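Long-range contact in ATP:cob(I)alamin adenosyltransferase (Salmonella enterica subsp. enterica serovar Livingstone, PDB 5CX7), which binds heme through its C-terminal domain and probably converts cob(I)alamin to adenosylcobalamin, the cofactor of propanediol dehydratase: residues 27-40 / 119-133. Numbering follows the deposited sequence.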
ATOM      1  N   ARG E  27       5.288 -16.734  31.341  1.00 17.05           N
ATOM      2  CA  ARG E  27       4.543 -17.882  30.900  1.00 18.30           C
ATOM      3  C   ARG E  27       5.107 -18.483  29.595  1.00 20.23           C
ATOM      4  O   ARG E  27       5.221 -19.721  29.470  1.00 15.89           O
ATOM      5  CB  ARG E  27       3.039 -17.542  30.720  1.00 18.86           C
ATOM      6  CG  ARG E  27       2.158 -18.707  30.337  1.00 19.71           C
ATOM      7  CD  ARG E  27       2.354 -19.869  31.351  1.00 19.92           C
ATOM      8  NE  ARG E  27       1.475 -20.961  31.008  1.00 16.09           N
ATOM      9  CZ  ARG E  27       1.624 -22.226  31.429  1.00 19.86           C
ATOM     10  NH1 ARG E  27       2.624 -22.567  32.236  1.00 16.37           N
ATOM     11  NH2 ARG E  27       0.768 -23.192  30.996  1.00 17.75           N
ATOM     12  N   ALA E  28       5.456 -17.602  28.621  1.00 17.33           N
ATOM     13  CA  ALA E  28       6.094 -18.095  27.412  1.00 16.76           C
ATOM     14  C   ALA E  28       7.427 -18.832  27.710  1.00 18.14           C
ATOM     15  O   ALA E  28       7.718 -19.904  27.123  1.00 18.78           O
ATOM     16  CB  ALA E  28       6.339 -16.926  26.454  1.00 15.41           C
ATOM     17  N   GLN E  29       8.231 -18.294  28.618  1.00 18.85           N
ATOM     18  CA  GLN E  29       9.434 -19.001  29.106  1.00 23.53           C
ATOM     19  C   GLN E  29       9.110 -20.401  29.698  1.00 25.00           C
ATOM     20  O   GLN E  29       9.808 -21.357  29.394  1.00 22.71           O
ATOM     21  CB  GLN E  29      10.187 -18.168  30.141  1.00 25.96           C
ATOM     22  CG  GLN E  29      10.877 -16.986  29.526  1.00 28.95           C
ATOM     23  CD  GLN E  29      11.423 -16.002  30.542  1.00 31.69           C
ATOM     24  OE1 GLN E  29      11.030 -15.996  31.694  1.00 31.21           O
ATOM     25  NE2 GLN E  29      12.327 -15.186  30.112  1.00 32.19           N
ATOM     26  N   GLN E  30       8.034 -20.514  30.488  1.00 22.14           N
ATOM     27  CA  GLN E  30       7.648 -21.791  31.041  1.00 23.65           C
ATOM     28  C   GLN E  30       7.295 -22.773  29.949  1.00 24.68           C
ATOM     29  O   GLN E  30       7.576 -23.963  30.066  1.00 23.84           O
ATOM     30  CB  GLN E  30       6.436 -21.666  31.982  1.00 26.78           C
ATOM     31  CG  GLN E  30       6.777 -21.011  33.311  1.00 28.76           C
ATOM     32  CD  GLN E  30       5.568 -20.562  34.141  1.00 28.26           C
ATOM     33  OE1 GLN E  30       4.410 -20.766  33.795  1.00 22.02           O
ATOM     34  NE2 GLN E  30       5.865 -19.722  35.121  1.00 34.97           N
ATOM     35  N   LEU E  31       6.619 -22.264  28.900  1.00 22.08           N
ATOM     36  CA  LEU E  31       6.231 -23.110  27.804  1.00 22.43           C
ATOM     37  C   LEU E  31       7.371 -23.376  26.850  1.00 22.25           C
ATOM     38  O   LEU E  31       7.161 -24.135  25.921  1.00 24.59           O
ATOM     39  CB  LEU E  31       5.015 -22.516  27.077  1.00 22.49           C
ATOM     40  CG  LEU E  31       3.741 -22.397  27.904  1.00 23.54           C
ATOM     41  CD1 LEU E  31       2.613 -21.812  27.090  1.00 25.47           C
ATOM     42  CD2 LEU E  31       3.303 -23.753  28.473  1.00 25.84           C
ATOM     43  N   GLN E  32       8.481 -22.679  27.032  1.00 17.93           N
ATOM     44  CA  GLN E  32       9.637 -22.711  26.134  1.00 22.23           C
ATOM     45  C   GLN E  32       9.289 -22.319  24.663  1.00 22.35           C
ATOM     46  O   GLN E  32       9.693 -23.004  23.726  1.00 16.58           O
ATOM     47  CB  GLN E  32      10.288 -24.086  26.157  1.00 24.30           C
ATOM     48  CG  GLN E  32      10.827 -24.391  27.547  1.00 26.82           C
ATOM     49  CD  GLN E  32      11.689 -25.648  27.583  1.00 30.46           C
ATOM     50  OE1 GLN E  32      12.869 -25.510  27.642  1.00 43.61           O
ATOM     51  NE2 GLN E  32      11.116 -26.837  27.612  1.00 34.26           N
ATOM     52  N   VAL E  33       8.476 -21.287  24.514  1.00 21.49           N
ATOM     53  CA  VAL E  33       8.158 -20.795  23.191  1.00 22.75           C
ATOM     54  C   VAL E  33       8.369 -19.273  23.196  1.00 20.78           C
ATOM     55  O   VAL E  33       7.863 -18.587  24.061  1.00 21.54           O
ATOM     56  CB  VAL E  33       6.787 -21.231  22.705  1.00 29.33           C
ATOM     57  CG1 VAL E  33       5.703 -20.892  23.685  1.00 32.06           C
ATOM     58  CG2 VAL E  33       6.475 -20.622  21.339  1.00 32.15           C
ATOM     59  N   PRO E  34       9.229 -18.791  22.318  1.00 16.87           N
ATOM     60  CA  PRO E  34       9.378 -17.350  22.231  1.00 16.01           C
ATOM     61  C   PRO E  34       8.230 -16.665  21.506  1.00 14.30           C
ATOM     62  O   PRO E  34       7.829 -17.124  20.445  1.00 15.41           O
ATOM     63  CB  PRO E  34      10.682 -17.183  21.433  1.00 17.14           C
ATOM     64  CG  PRO E  34      10.848 -18.414  20.649  1.00 16.76           C
ATOM     65  CD  PRO E  34      10.074 -19.507  21.325  1.00 17.85           C
ATOM     66  N   VAL E  35       7.694 -15.605  22.106  1.00 14.41           N
ATOM     67  CA  VAL E  35       6.564 -14.880  21.545  1.00 12.88           C
ATOM     68  C   VAL E  35       6.850 -13.404  21.403  1.00 12.41           C
ATOM     69  O   VAL E  35       7.800 -12.864  21.972  1.00 14.54           O
ATOM     70  CB  VAL E  35       5.246 -15.105  22.332  1.00 12.72           C
ATOM     71  CG1 VAL E  35       4.869 -16.592  22.343  1.00 13.03           C
ATOM     72  CG2 VAL E  35       5.332 -14.548  23.762  1.00 12.57           C
ATOM     73  N   VAL E  36       5.948 -12.748  20.649  1.00 11.84           N
ATOM     74  CA  VAL E  36       5.800 -11.370  20.698  1.00 10.50           C
ATOM     75  C   VAL E  36       4.522 -11.052  21.498  1.00 10.71           C
ATOM     76  O   VAL E  36       3.497 -11.684  21.316  1.00 11.58           O
ATOM     77  CB  VAL E  36       5.665 -10.736  19.254  1.00  9.86           C
ATOM     78  CG1 VAL E  36       5.378  -9.229  19.324  1.00 10.54           C
ATOM     79  CG2 VAL E  36       6.886 -10.982  18.443  1.00 11.18           C
ATOM     80  N   VAL E  37       4.629 -10.041  22.358  1.00 11.65           N
ATOM     81  CA  VAL E  37       3.544  -9.543  23.239  1.00 10.96           C
ATOM     82  C   VAL E  37       3.215  -8.164  22.832  1.00 11.45           C
ATOM     83  O   VAL E  37       4.120  -7.349  22.628  1.00 12.44           O
ATOM     84  CB  VAL E  37       3.990  -9.429  24.736  1.00 11.58           C
ATOM     85  CG1 VAL E  37       2.873  -8.955  25.621  1.00 12.47           C
ATOM     86  CG2 VAL E  37       4.550 -10.747  25.218  1.00 11.85           C
ATOM     87  N   SER E  38       1.949  -7.889  22.657  1.00 13.06           N
ATOM     88  CA  SER E  38       1.550  -6.599  22.263  1.00 14.12           C
ATOM     89  C   SER E  38       0.337  -6.179  23.053  1.00 12.50           C
ATOM     90  O   SER E  38      -0.594  -6.941  23.237  1.00 13.39           O
ATOM     91  CB  SER E  38       1.219  -6.546  20.731  1.00 15.57           C
ATOM     92  OG  SER E  38       0.579  -5.287  20.395  1.00 22.05           O
ATOM     93  N   ILE E  39       0.353  -4.943  23.479  1.00 12.83           N
ATOM     94  CA  ILE E  39      -0.774  -4.331  24.206  1.00 12.54           C
ATOM     95  C   ILE E  39      -1.139  -3.053  23.422  1.00 12.83           C
ATOM     96  O   ILE E  39      -0.298  -2.232  23.177  1.00 10.02           O
ATOM     97  CB  ILE E  39      -0.446  -3.981  25.653  1.00 13.05           C
ATOM     98  CG1 ILE E  39       0.055  -5.236  26.401  1.00 13.51           C
ATOM     99  CG2 ILE E  39      -1.665  -3.433  26.360  1.00 14.14           C
ATOM    100  CD1 ILE E  39       0.648  -4.964  27.753  1.00 14.83           C
ATOM    101  N   VAL E  40      -2.435  -2.912  23.182  1.00 14.83           N
ATOM    102  CA  VAL E  40      -3.010  -1.679  22.660  1.00 16.54           C
ATOM    103  C   VAL E  40      -3.999  -1.091  23.694  1.00 15.84           C
ATOM    104  O   VAL E  40      -4.473  -1.784  24.582  1.00 17.52           O
ATOM    105  CB  VAL E  40      -3.700  -1.859  21.288  1.00 15.35           C
ATOM    106  CG1 VAL E  40      -2.756  -2.434  20.261  1.00 15.58           C
ATOM    107  CG2 VAL E  40      -4.943  -2.704  21.416  1.00 15.25           C
ATOM    108  N   GLY E 119      -6.444  -4.070  24.694  1.00 11.38           N
ATOM    109  CA  GLY E 119      -6.334  -5.313  24.006  1.00 11.80           C
ATOM    110  C   GLY E 119      -4.950  -5.875  24.179  1.00 11.28           C
ATOM    111  O   GLY E 119      -3.954  -5.159  24.213  1.00 13.39           O
ATOM    112  N   LEU E 120      -4.911  -7.185  24.347  1.00 12.68           N
ATOM    113  CA  LEU E 120      -3.631  -7.916  24.455  1.00 13.59           C
ATOM    114  C   LEU E 120      -3.561  -8.919  23.332  1.00 10.84           C
ATOM    115  O   LEU E 120      -4.497  -9.654  23.109  1.00 14.50           O
ATOM    116  CB  LEU E 120      -3.546  -8.635  25.825  1.00 13.07           C
ATOM    117  CG  LEU E 120      -2.412  -9.626  25.997  1.00 15.27           C
ATOM    118  CD1 LEU E 120      -1.136  -8.900  26.201  1.00 17.48           C
ATOM    119  CD2 LEU E 120      -2.677 -10.573  27.179  1.00 16.71           C
ATOM    120  N   GLY E 121      -2.401  -9.030  22.727  1.00 10.70           N
ATOM    121  CA  GLY E 121      -2.147  -9.994  21.693  1.00  9.94           C
ATOM    122  C   GLY E 121      -0.836 -10.721  21.814  1.00  9.53           C
ATOM    123  O   GLY E 121       0.184 -10.142  22.156  1.00 11.52           O
ATOM    124  N   ILE E 122      -0.895 -12.031  21.596  1.00 10.46           N
ATOM    125  CA  ILE E 122       0.254 -12.913  21.673  1.00 10.14           C
ATOM    126  C   ILE E 122       0.366 -13.723  20.406  1.00 10.02           C
ATOM    127  O   ILE E 122      -0.615 -14.252  19.934  1.00 12.15           O
ATOM    128  CB  ILE E 122       0.114 -13.976  22.824  1.00  9.77           C
ATOM    129  CG1 ILE E 122      -0.143 -13.275  24.197  1.00 10.63           C
ATOM    130  CG2 ILE E 122       1.339 -14.842  22.879  1.00  9.65           C
ATOM    131  CD1 ILE E 122       1.020 -12.393  24.708  1.00 12.30           C
ATOM    132  N   SER E 123       1.583 -13.819  19.887  1.00 10.58           N
ATOM    133  CA  SER E 123       1.835 -14.658  18.781  1.00  9.85           C
ATOM    134  C   SER E 123       3.213 -15.236  18.881  1.00  9.43           C
ATOM    135  O   SER E 123       4.162 -14.599  19.343  1.00 10.05           O
ATOM    136  CB  SER E 123       1.715 -13.866  17.412  1.00  9.81           C
ATOM    137  OG  SER E 123       1.936 -14.779  16.322  1.00 10.44           O
ATOM    138  N   GLY E 124       3.352 -16.436  18.348  1.00 11.34           N
ATOM    139  CA  GLY E 124       4.649 -17.127  18.315  1.00 13.81           C
ATOM    140  C   GLY E 124       4.612 -18.601  18.589  1.00 13.67           C
ATOM    141  O   GLY E 124       5.492 -19.368  18.129  1.00 14.81           O
ATOM    142  N   GLY E 125       3.591 -19.031  19.310  1.00 17.77           N
ATOM    143  CA  GLY E 125       3.346 -20.454  19.519  1.00 20.05           C
ATOM    144  C   GLY E 125       2.211 -20.992  18.689  1.00 19.90           C
ATOM    145  O   GLY E 125       1.883 -20.459  17.607  1.00 20.12           O
ATOM    146  N   SER E 126       1.703 -22.151  19.091  1.00 17.36           N
ATOM    147  CA  SER E 126       0.484 -22.669  18.497  1.00 16.44           C
ATOM    148  C   SER E 126      -0.572 -21.672  18.922  1.00 15.36           C
ATOM    149  O   SER E 126      -0.352 -20.959  19.911  1.00 18.17           O
ATOM    150  CB  SER E 126       0.176 -24.126  18.996  1.00 17.73           C
ATOM    151  OG  SER E 126       0.001 -24.079  20.410  1.00 16.21           O
ATOM    152  N   VAL E 127      -1.739 -21.715  18.303  1.00 14.13           N
ATOM    153  CA  VAL E 127      -2.842 -20.919  18.695  1.00 14.03           C
ATOM    154  C   VAL E 127      -3.226 -21.176  20.212  1.00 14.76           C
ATOM    155  O   VAL E 127      -3.393 -20.269  20.973  1.00 11.74           O
ATOM    156  CB  VAL E 127      -4.023 -21.156  17.826  1.00 14.03           C
ATOM    157  CG1 VAL E 127      -5.229 -20.427  18.396  1.00 15.71           C
ATOM    158  CG2 VAL E 127      -3.718 -20.646  16.382  1.00 13.54           C
ATOM    159  N   GLU E 128      -3.191 -22.431  20.604  1.00 14.09           N
ATOM    160  CA  GLU E 128      -3.445 -22.800  22.012  1.00 16.70           C
ATOM    161  C   GLU E 128      -2.435 -22.191  22.942  1.00 13.10           C
ATOM    162  O   GLU E 128      -2.770 -21.761  24.042  1.00 14.46           O
ATOM    163  CB  GLU E 128      -3.492 -24.335  22.157  1.00 19.05           C
ATOM    164  CG  GLU E 128      -4.663 -25.007  21.445  1.00 25.97           C
ATOM    165  CD  GLU E 128      -4.469 -25.241  19.931  1.00 28.59           C
ATOM    166  OE1 GLU E 128      -3.372 -24.992  19.344  1.00 26.81           O
ATOM    167  OE2 GLU E 128      -5.497 -25.630  19.352  1.00 38.54           O
ATOM    168  N   GLN E 129      -1.172 -22.255  22.593  1.00 13.99           N
ATOM    169  CA  GLN E 129      -0.126 -21.684  23.440  1.00 14.13           C
ATOM    170  C   GLN E 129      -0.274 -20.184  23.575  1.00 15.65           C
ATOM    171  O   GLN E 129      -0.116 -19.629  24.648  1.00 13.23           O
ATOM    172  CB  GLN E 129       1.275 -22.022  22.956  1.00 15.04           C
ATOM    173  CG  GLN E 129       1.659 -23.451  23.150  1.00 16.07           C
ATOM    174  CD  GLN E 129       2.950 -23.800  22.437  1.00 17.40           C
ATOM    175  OE1 GLN E 129       3.281 -23.280  21.346  1.00 18.15           O
ATOM    176  NE2 GLN E 129       3.716 -24.673  23.046  1.00 20.93           N
ATOM    177  N   ASP E 130      -0.624 -19.526  22.466  1.00 13.83           N
ATOM    178  CA  ASP E 130      -0.795 -18.105  22.464  1.00 13.42           C
ATOM    179  C   ASP E 130      -1.960 -17.681  23.355  1.00 12.15           C
ATOM    180  O   ASP E 130      -1.819 -16.741  24.130  1.00 12.76           O
ATOM    181  CB  ASP E 130      -1.083 -17.577  21.026  1.00 12.86           C
ATOM    182  CG  ASP E 130       0.056 -17.687  20.078  1.00 14.47           C
ATOM    183  OD1 ASP E 130       1.267 -17.808  20.410  1.00 13.99           O
ATOM    184  OD2 ASP E 130      -0.227 -17.537  18.809  1.00 14.41           O
ATOM    185  N   MET E 131      -3.045 -18.442  23.324  1.00 11.35           N
ATOM    186  CA  MET E 131      -4.160 -18.211  24.187  1.00 11.98           C
ATOM    187  C   MET E 131      -3.766 -18.428  25.665  1.00 12.83           C
ATOM    188  O   MET E 131      -4.235 -17.712  26.542  1.00 12.26           O
ATOM    189  CB  MET E 131      -5.345 -19.068  23.793  1.00 11.87           C
ATOM    190  CG  MET E 131      -5.976 -18.626  22.419  1.00 12.25           C
ATOM    191  SD  MET E 131      -7.166 -19.750  21.778  1.00 16.09           S
ATOM    192  CE  MET E 131      -8.483 -19.429  22.940  1.00 16.37           C
ATOM    193  N   ASP E 132      -3.088 -19.501  25.946  1.00 15.01           N
ATOM    194  CA  ASP E 132      -2.618 -19.808  27.318  1.00 14.72           C
ATOM    195  C   ASP E 132      -1.802 -18.690  27.868  1.00 17.30           C
ATOM    196  O   ASP E 132      -2.042 -18.202  28.998  1.00 18.37           O
ATOM    197  CB  ASP E 132      -1.821 -21.107  27.253  1.00 15.22           C
ATOM    198  CG  ASP E 132      -1.240 -21.572  28.644  1.00 16.36           C
ATOM    199  OD1 ASP E 132      -0.990 -20.739  29.505  1.00 16.34           O
ATOM    200  OD2 ASP E 132      -0.854 -22.733  28.719  1.00 20.46           O
ATOM    201  N   ILE E 133      -0.819 -18.249  27.103  1.00 16.35           N
ATOM    202  CA  ILE E 133       0.003 -17.101  27.500  1.00 14.89           C
ATOM    203  C   ILE E 133      -0.799 -15.823  27.763  1.00 15.11           C
ATOM    204  O   ILE E 133      -0.614 -15.217  28.796  1.00 13.45           O
ATOM    205  CB  ILE E 133       1.110 -16.843  26.483  1.00 14.18           C
ATOM    206  CG1 ILE E 133       2.104 -18.048  26.444  1.00 16.14           C
ATOM    207  CG2 ILE E 133       1.867 -15.568  26.758  1.00 13.83           C
ATOM    208  CD1 ILE E 133       2.894 -18.166  25.157  1.00 14.72           C
TER
HETATM  209  O   HOH W   1       7.959 -18.448  18.053  1.00 12.01           O
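Arg27 and Asp132 both set CG anti to the backbone N (chi1 -177° in Arg27), and a bend at chi2 of Arg27 (54°) swings its guanidinium against the carboxylate. NE of Arg27 donates to OD1 of Asp132 at 2.9 Å. NH2 of Arg27 meets the syn lone pair of Asp132 OD2 at 2.8 Å. The salt bridge is twisted, the two planes being turned 38° against each other. Gln30 OE1 accepts from NH1, and Leu31 CD2 lies over the rim of one guanidinium face; with the bonds of NE, NH1 and NH2 this should restrict rotation.

Beside this salt bridge, Ile133 pushes between helix and loop. Its CD1 lies 3.8 Å from CG1 of Val35 and 3.9 Å from CB of Ala28, and its CG1 touches CD1 of Leu31. After the Schellman motif at Gln32, Val33 rests CG2 on Gly125 CA (3.6 Å). A water donates to both Pro34 O and Gly124 O, bridging the loops. Gly125 N donates to Asp130 OD1, and a Ser126–Gln129 capping box starts the helix.

Strands 36-40 and 119-123 run antiparallel, their short axes 4.8 Å apart, with paired backbone bonds at Val36/Ser123, Ser38/Gly121 and Val40/Gly119. At the alternating non-hydrogen-bonded pairs, on one sheet face, Ile122 CD1 lies 3.9 Å from Val37 CG2, and Leu120 CD1 3.9 Å from Ile39 CG1.

The contact joins the first helix-strand and last strand-helix units of an HbpS-like domain (GAF clan). Its central strands are flanked by 46-51 and 107-112. Helix 14-31, carrying the probable axial heme ligand His18, and helix 127-139 pack on the Val37/Ile122 face; helix 59-72 packs on the Val36/Ser123 face.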